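Local coordinates for protein zinc peptidase (Vibrio cholerae, PDB 2GU1) that cleaves the peptide cross-links between peptidoglycan strands as a zinc-dependent DD-endopeptidase, probably letting the cell wall expand by insertion of new glycans, at residues 43-55 with 67-79. Sequence-based numbering, arbitrary orientation.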
loop_
_atom_site.group_PDB
_atom_site.type_symbol
_atom_site.label_atom_id
_atom_site.label_comp_id
_atom_site.label_asym_id
_atom_site.label_seq_id
_atom_site.Cartn_x
_atom_site.Cartn_y
_atom_site.Cartn_z
ATOM N N LEU A 43 -3.185 -6.287 7.512
ATOM C CA LEU A 43 -2.177 -5.317 7.936
ATOM C C LEU A 43 -2.617 -3.878 7.665
ATOM O O LEU A 43 -1.863 -3.075 7.114
ATOM C CB LEU A 43 -0.831 -5.608 7.252
ATOM C CG LEU A 43 -0.204 -6.980 7.552
ATOM C CD1 LEU A 43 1.012 -7.183 6.680
ATOM C CD2 LEU A 43 0.178 -7.080 9.028
ATOM N N GLN A 44 -3.853 -3.572 8.052
ATOM C CA GLN A 44 -4.419 -2.237 7.872
ATOM C C GLN A 44 -4.046 -1.330 9.057
ATOM O O GLN A 44 -3.728 -0.156 8.891
ATOM C CB GLN A 44 -5.946 -2.322 7.809
ATOM C CG GLN A 44 -6.509 -3.332 6.818
ATOM C CD GLN A 44 -6.704 -2.750 5.442
ATOM O OE1 GLN A 44 -5.766 -2.246 4.827
ATOM N NE2 GLN A 44 -7.936 -2.816 4.943
ATOM N N LEU A 45 -4.093 -1.888 10.255
ATOM C CA LEU A 45 -3.822 -1.117 11.464
ATOM C C LEU A 45 -2.394 -0.609 11.646
ATOM O O LEU A 45 -2.167 0.345 12.389
ATOM C CB LEU A 45 -4.277 -1.926 12.682
ATOM C CG LEU A 45 -5.803 -2.134 12.665
ATOM C CD1 LEU A 45 -6.204 -3.199 13.679
ATOM C CD2 LEU A 45 -6.514 -0.794 12.949
ATOM N N ASP A 46 -1.432 -1.220 10.963
ATOM C CA ASP A 46 -0.046 -0.772 11.080
ATOM C C ASP A 46 0.178 0.553 10.349
ATOM O O ASP A 46 1.139 1.273 10.628
ATOM C CB ASP A 46 0.908 -1.814 10.501
ATOM C CG ASP A 46 1.433 -2.770 11.543
ATOM O OD1 ASP A 46 2.294 -3.591 11.193
ATOM O OD2 ASP A 46 0.995 -2.706 12.710
ATOM N N MET A 47 -0.707 0.873 9.418
ATOM C CA MET A 47 -0.563 2.101 8.650
ATOM C C MET A 47 -1.461 3.254 9.096
ATOM O O MET A 47 -1.727 4.152 8.302
ATOM C CB MET A 47 -0.804 1.820 7.162
ATOM C CG MET A 47 -2.232 1.411 6.812
ATOM S SD MET A 47 -2.503 1.160 5.029
ATOM C CE MET A 47 -2.192 -0.599 4.865
ATOM N N ILE A 48 -1.923 3.242 10.351
ATOM C CA ILE A 48 -2.785 4.327 10.830
ATOM C C ILE A 48 -2.047 5.650 10.746
ATOM O O ILE A 48 -0.894 5.758 11.158
ATOM C CB ILE A 48 -3.252 4.128 12.287
ATOM C CG1 ILE A 48 -2.042 4.006 13.216
ATOM C CG2 ILE A 48 -4.156 2.926 12.370
ATOM C CD1 ILE A 48 -2.388 4.046 14.691
ATOM N N GLN A 49 -2.732 6.659 10.228
ATOM C CA GLN A 49 -2.158 7.984 10.052
ATOM C C GLN A 49 -2.938 9.042 10.831
ATOM O O GLN A 49 -4.143 8.898 11.053
ATOM C CB GLN A 49 -2.178 8.355 8.567
ATOM C CG GLN A 49 -1.400 7.414 7.656
ATOM C CD GLN A 49 0.094 7.541 7.832
ATOM O OE1 GLN A 49 0.643 8.638 7.732
ATOM N NE2 GLN A 49 0.766 6.420 8.092
ATOM N N PRO A 50 -2.255 10.123 11.242
ATOM C CA PRO A 50 -2.902 11.206 11.990
ATOM C C PRO A 50 -4.080 11.715 11.173
ATOM O O PRO A 50 -3.960 11.910 9.962
ATOM C CB PRO A 50 -1.799 12.255 12.105
ATOM C CG PRO A 50 -0.550 11.427 12.134
ATOM C CD PRO A 50 -0.817 10.394 11.063
ATOM N N GLY A 51 -5.214 11.931 11.828
ATOM C CA GLY A 51 -6.380 12.412 11.112
ATOM C C GLY A 51 -7.416 11.330 10.861
ATOM O O GLY A 51 -8.600 11.628 10.691
ATOM N N GLU A 52 -6.980 10.073 10.809
ATOM C CA GLU A 52 -7.919 8.983 10.595
ATOM C C GLU A 52 -8.610 8.792 11.936
ATOM O O GLU A 52 -8.178 9.350 12.942
ATOM C CB GLU A 52 -7.182 7.709 10.159
ATOM C CG GLU A 52 -6.385 7.899 8.874
ATOM C CD GLU A 52 -5.683 6.633 8.425
ATOM O OE1 GLU A 52 -5.187 5.891 9.293
ATOM O OE2 GLU A 52 -5.610 6.393 7.204
ATOM N N GLU A 53 -9.676 8.006 11.960
ATOM C CA GLU A 53 -10.409 7.810 13.198
ATOM C C GLU A 53 -10.662 6.357 13.530
ATOM O O GLU A 53 -10.907 5.542 12.639
ATOM C CB GLU A 53 -11.769 8.505 13.122
ATOM C CG GLU A 53 -11.718 10.002 12.896
ATOM C CD GLU A 53 -13.110 10.589 12.741
ATOM O OE1 GLU A 53 -13.931 10.408 13.666
ATOM O OE2 GLU A 53 -13.384 11.218 11.696
ATOM N N LEU A 54 -10.602 6.052 14.823
ATOM C CA LEU A 54 -10.891 4.717 15.309
ATOM C C LEU A 54 -12.159 4.860 16.140
ATOM O O LEU A 54 -12.324 5.821 16.896
ATOM C CB LEU A 54 -9.747 4.178 16.172
ATOM C CG LEU A 54 -8.418 3.831 15.494
ATOM C CD1 LEU A 54 -7.426 3.330 16.541
ATOM C CD2 LEU A 54 -8.635 2.769 14.427
ATOM N N GLU A 55 -13.075 3.921 15.979
ATOM C CA GLU A 55 -14.321 3.961 16.726
ATOM C C GLU A 55 -14.374 2.663 17.524
ATOM O O GLU A 55 -14.340 1.585 16.938
ATOM C CB GLU A 55 -15.487 4.062 15.740
ATOM C CG GLU A 55 -16.861 4.238 16.349
ATOM C CD GLU A 55 -17.888 4.676 15.311
ATOM O OE1 GLU A 55 -17.747 4.295 14.129
ATOM O OE2 GLU A 55 -18.843 5.395 15.674
ATOM N N LEU A 67 -14.413 -2.748 16.736
ATOM C CA LEU A 67 -13.514 -1.649 16.392
ATOM C C LEU A 67 -13.723 -1.295 14.924
ATOM O O LEU A 67 -13.727 -2.183 14.065
ATOM C CB LEU A 67 -12.050 -2.064 16.592
ATOM C CG LEU A 67 -10.996 -1.177 15.916
ATOM C CD1 LEU A 67 -10.895 0.141 16.659
ATOM C CD2 LEU A 67 -9.640 -1.883 15.899
ATOM N N ILE A 68 -13.901 -0.007 14.636
ATOM C CA ILE A 68 -14.067 0.440 13.259
ATOM C C ILE A 68 -12.917 1.400 12.958
ATOM O O ILE A 68 -12.744 2.422 13.641
ATOM C CB ILE A 68 -15.409 1.186 13.024
ATOM C CG1 ILE A 68 -16.598 0.286 13.383
ATOM C CG2 ILE A 68 -15.543 1.572 11.555
ATOM C CD1 ILE A 68 -16.812 0.142 14.871
ATOM N N TYR A 69 -12.116 1.049 11.958
ATOM C CA TYR A 69 -10.991 1.877 11.550
ATOM C C TYR A 69 -11.417 2.640 10.300
ATOM O O TYR A 69 -11.500 2.080 9.203
ATOM C CB TYR A 69 -9.752 0.994 11.290
ATOM C CG TYR A 69 -8.581 1.662 10.582
ATOM C CD1 TYR A 69 -8.343 3.038 10.698
ATOM C CD2 TYR A 69 -7.696 0.903 9.810
ATOM C CE1 TYR A 69 -7.245 3.643 10.054
ATOM C CE2 TYR A 69 -6.604 1.487 9.173
ATOM C CZ TYR A 69 -6.383 2.857 9.296
ATOM O OH TYR A 69 -5.311 3.419 8.651
ATOM N N HIS A 70 -11.734 3.919 10.488
ATOM C CA HIS A 70 -12.142 4.793 9.394
ATOM C C HIS A 70 -10.900 5.323 8.675
ATOM O O HIS A 70 -10.313 6.327 9.093
ATOM C CB HIS A 70 -12.971 5.969 9.942
ATOM C CG HIS A 70 -14.286 5.555 10.532
ATOM N ND1 HIS A 70 -15.393 5.271 9.759
ATOM C CD2 HIS A 70 -14.660 5.346 11.818
ATOM C CE1 HIS A 70 -16.391 4.902 10.543
ATOM N NE2 HIS A 70 -15.972 4.938 11.798
ATOM N N MET A 71 -10.488 4.634 7.612
ATOM C CA MET A 71 -9.322 5.048 6.835
ATOM C C MET A 71 -9.633 6.337 6.080
ATOM O O MET A 71 -8.748 7.160 5.849
ATOM C CB MET A 71 -8.927 3.943 5.852
ATOM C CG MET A 71 -8.294 2.752 6.540
ATOM S SD MET A 71 -8.457 1.198 5.634
ATOM C CE MET A 71 -9.963 0.574 6.350
ATOM N N SER A 72 -10.892 6.486 5.682
ATOM C CA SER A 72 -11.359 7.686 4.985
ATOM C C SER A 72 -12.869 7.694 5.133
ATOM O O SER A 72 -13.441 6.756 5.681
ATOM C CB SER A 72 -10.998 7.653 3.494
ATOM O OG SER A 72 -11.887 6.823 2.765
ATOM N N ILE A 73 -13.520 8.742 4.643
ATOM C CA ILE A 73 -14.970 8.810 4.749
ATOM C C ILE A 73 -15.671 7.824 3.807
ATOM O O ILE A 73 -16.885 7.667 3.862
ATOM C CB ILE A 73 -15.482 10.251 4.492
ATOM C CG1 ILE A 73 -15.047 10.740 3.110
ATOM C CG2 ILE A 73 -14.933 11.183 5.572
ATOM C CD1 ILE A 73 -15.390 12.203 2.848
ATOM N N VAL A 74 -14.901 7.150 2.955
ATOM C CA VAL A 74 -15.474 6.178 2.033
ATOM C C VAL A 74 -14.887 4.775 2.205
ATOM O O VAL A 74 -15.196 3.875 1.428
ATOM C CB VAL A 74 -15.294 6.618 0.548
ATOM C CG1 VAL A 74 -16.057 7.906 0.297
ATOM C CG2 VAL A 74 -13.815 6.797 0.215
ATOM N N GLU A 75 -14.051 4.588 3.224
ATOM C CA GLU A 75 -13.426 3.291 3.470
ATOM C C GLU A 75 -13.202 3.018 4.954
ATOM O O GLU A 75 -12.675 3.863 5.680
ATOM C CB GLU A 75 -12.083 3.214 2.735
ATOM C CG GLU A 75 -12.188 3.489 1.244
ATOM C CD GLU A 75 -10.848 3.467 0.530
ATOM O OE1 GLU A 75 -10.839 3.571 -0.717
ATOM O OE2 GLU A 75 -9.804 3.348 1.209
ATOM N N LYS A 76 -13.591 1.826 5.397
ATOM C CA LYS A 76 -13.420 1.445 6.788
ATOM C C LYS A 76 -13.240 -0.061 6.972
ATOM O O LYS A 76 -13.846 -0.861 6.259
ATOM C CB LYS A 76 -14.619 1.921 7.613
ATOM C CG LYS A 76 -15.952 1.384 7.123
ATOM C CD LYS A 76 -17.114 1.980 7.905
ATOM C CE LYS A 76 -18.451 1.485 7.364
ATOM N NZ LYS A 76 -19.610 2.119 8.061
ATOM N N ALA A 77 -12.395 -0.422 7.934
ATOM C CA ALA A 77 -12.115 -1.810 8.283
ATOM C C ALA A 77 -12.888 -2.060 9.575
ATOM O O ALA A 77 -12.742 -1.307 10.537
ATOM C CB ALA A 77 -10.619 -2.004 8.519
ATOM N N ILE A 78 -13.709 -3.103 9.594
ATOM C CA ILE A 78 -14.524 -3.416 10.761
ATOM C C ILE A 78 -14.070 -4.702 11.450
ATOM O O ILE A 78 -14.059 -5.775 10.841
ATOM C CB ILE A 78 -15.987 -3.554 10.337
ATOM C CG1 ILE A 78 -16.406 -2.294 9.576
ATOM C CG2 ILE A 78 -16.869 -3.800 11.558
ATOM C CD1 ILE A 78 -17.715 -2.430 8.826
ATOM N N TYR A 79 -13.686 -4.584 12.720
ATOM C CA TYR A 79 -13.218 -5.722 13.509
ATOM C C TYR A 79 -14.293 -6.064 14.544
ATOM O O TYR A 79 -14.511 -5.316 15.504
ATOM C CB TYR A 79 -11.891 -5.373 14.198
ATOM C CG TYR A 79 -10.769 -5.023 13.227
ATOM C CD1 TYR A 79 -9.830 -5.980 12.839
ATOM C CD2 TYR A 79 -10.680 -3.743 12.657
ATOM C CE1 TYR A 79 -8.822 -5.676 11.904
ATOM C CE2 TYR A 79 -9.681 -3.435 11.720
ATOM C CZ TYR A 79 -8.757 -4.402 11.350
ATOM O OH TYR A 79 -7.763 -4.094 10.436
#
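Q44 and L45 open the contact by lying against Y69 and Y79 on neighbouring strands of the LysM-like domain's antiparallel sheet, beside the beta hairpin of strands 53-58 and 64-70 and away from the zinc site. CB of Q44 touches Y79 OH, whose hydrogen-bond partner is D39, while Q44 NE2 is hydrogen-bonded to Y89 OH. L45 splits its branches: CD1 sits over the face of the Y79 ring in a CH-pi contact, 4.1 Å from the centroid, and CD2 packs obliquely on Y69 CD2. I48 lays CG2 over one face of the Y69 ring; M71 CG lies over the opposite face, offset toward the rim. At the end of the type II turn Q49-E52, the extended E52 side chain brings its carboxylate to the edge of that ring. E52 OE1 accepts from Y69 OH at 2.6 Å and from Q49 N at 2.7 Å, the donors arriving from opposite faces of the carboxylate. Residues E53-E55 pair antiparallel with I68-H70: H70 N donates to E53 O, the return bond from E53 N is weak, and E55 and I68 exchange two backbone bonds. L54 faces helix 18-24, and its CD2 meets Y69 CD1 at 3.8 Å. On the other face, E55, its CG anti to the backbone N (chi1 -175°), reaches diagonally past I68 to H70, whose NE2 donates almost straight (175°) to E55 OE1, in the imidazole plane but above that of the carboxylate, at 3.0 Å.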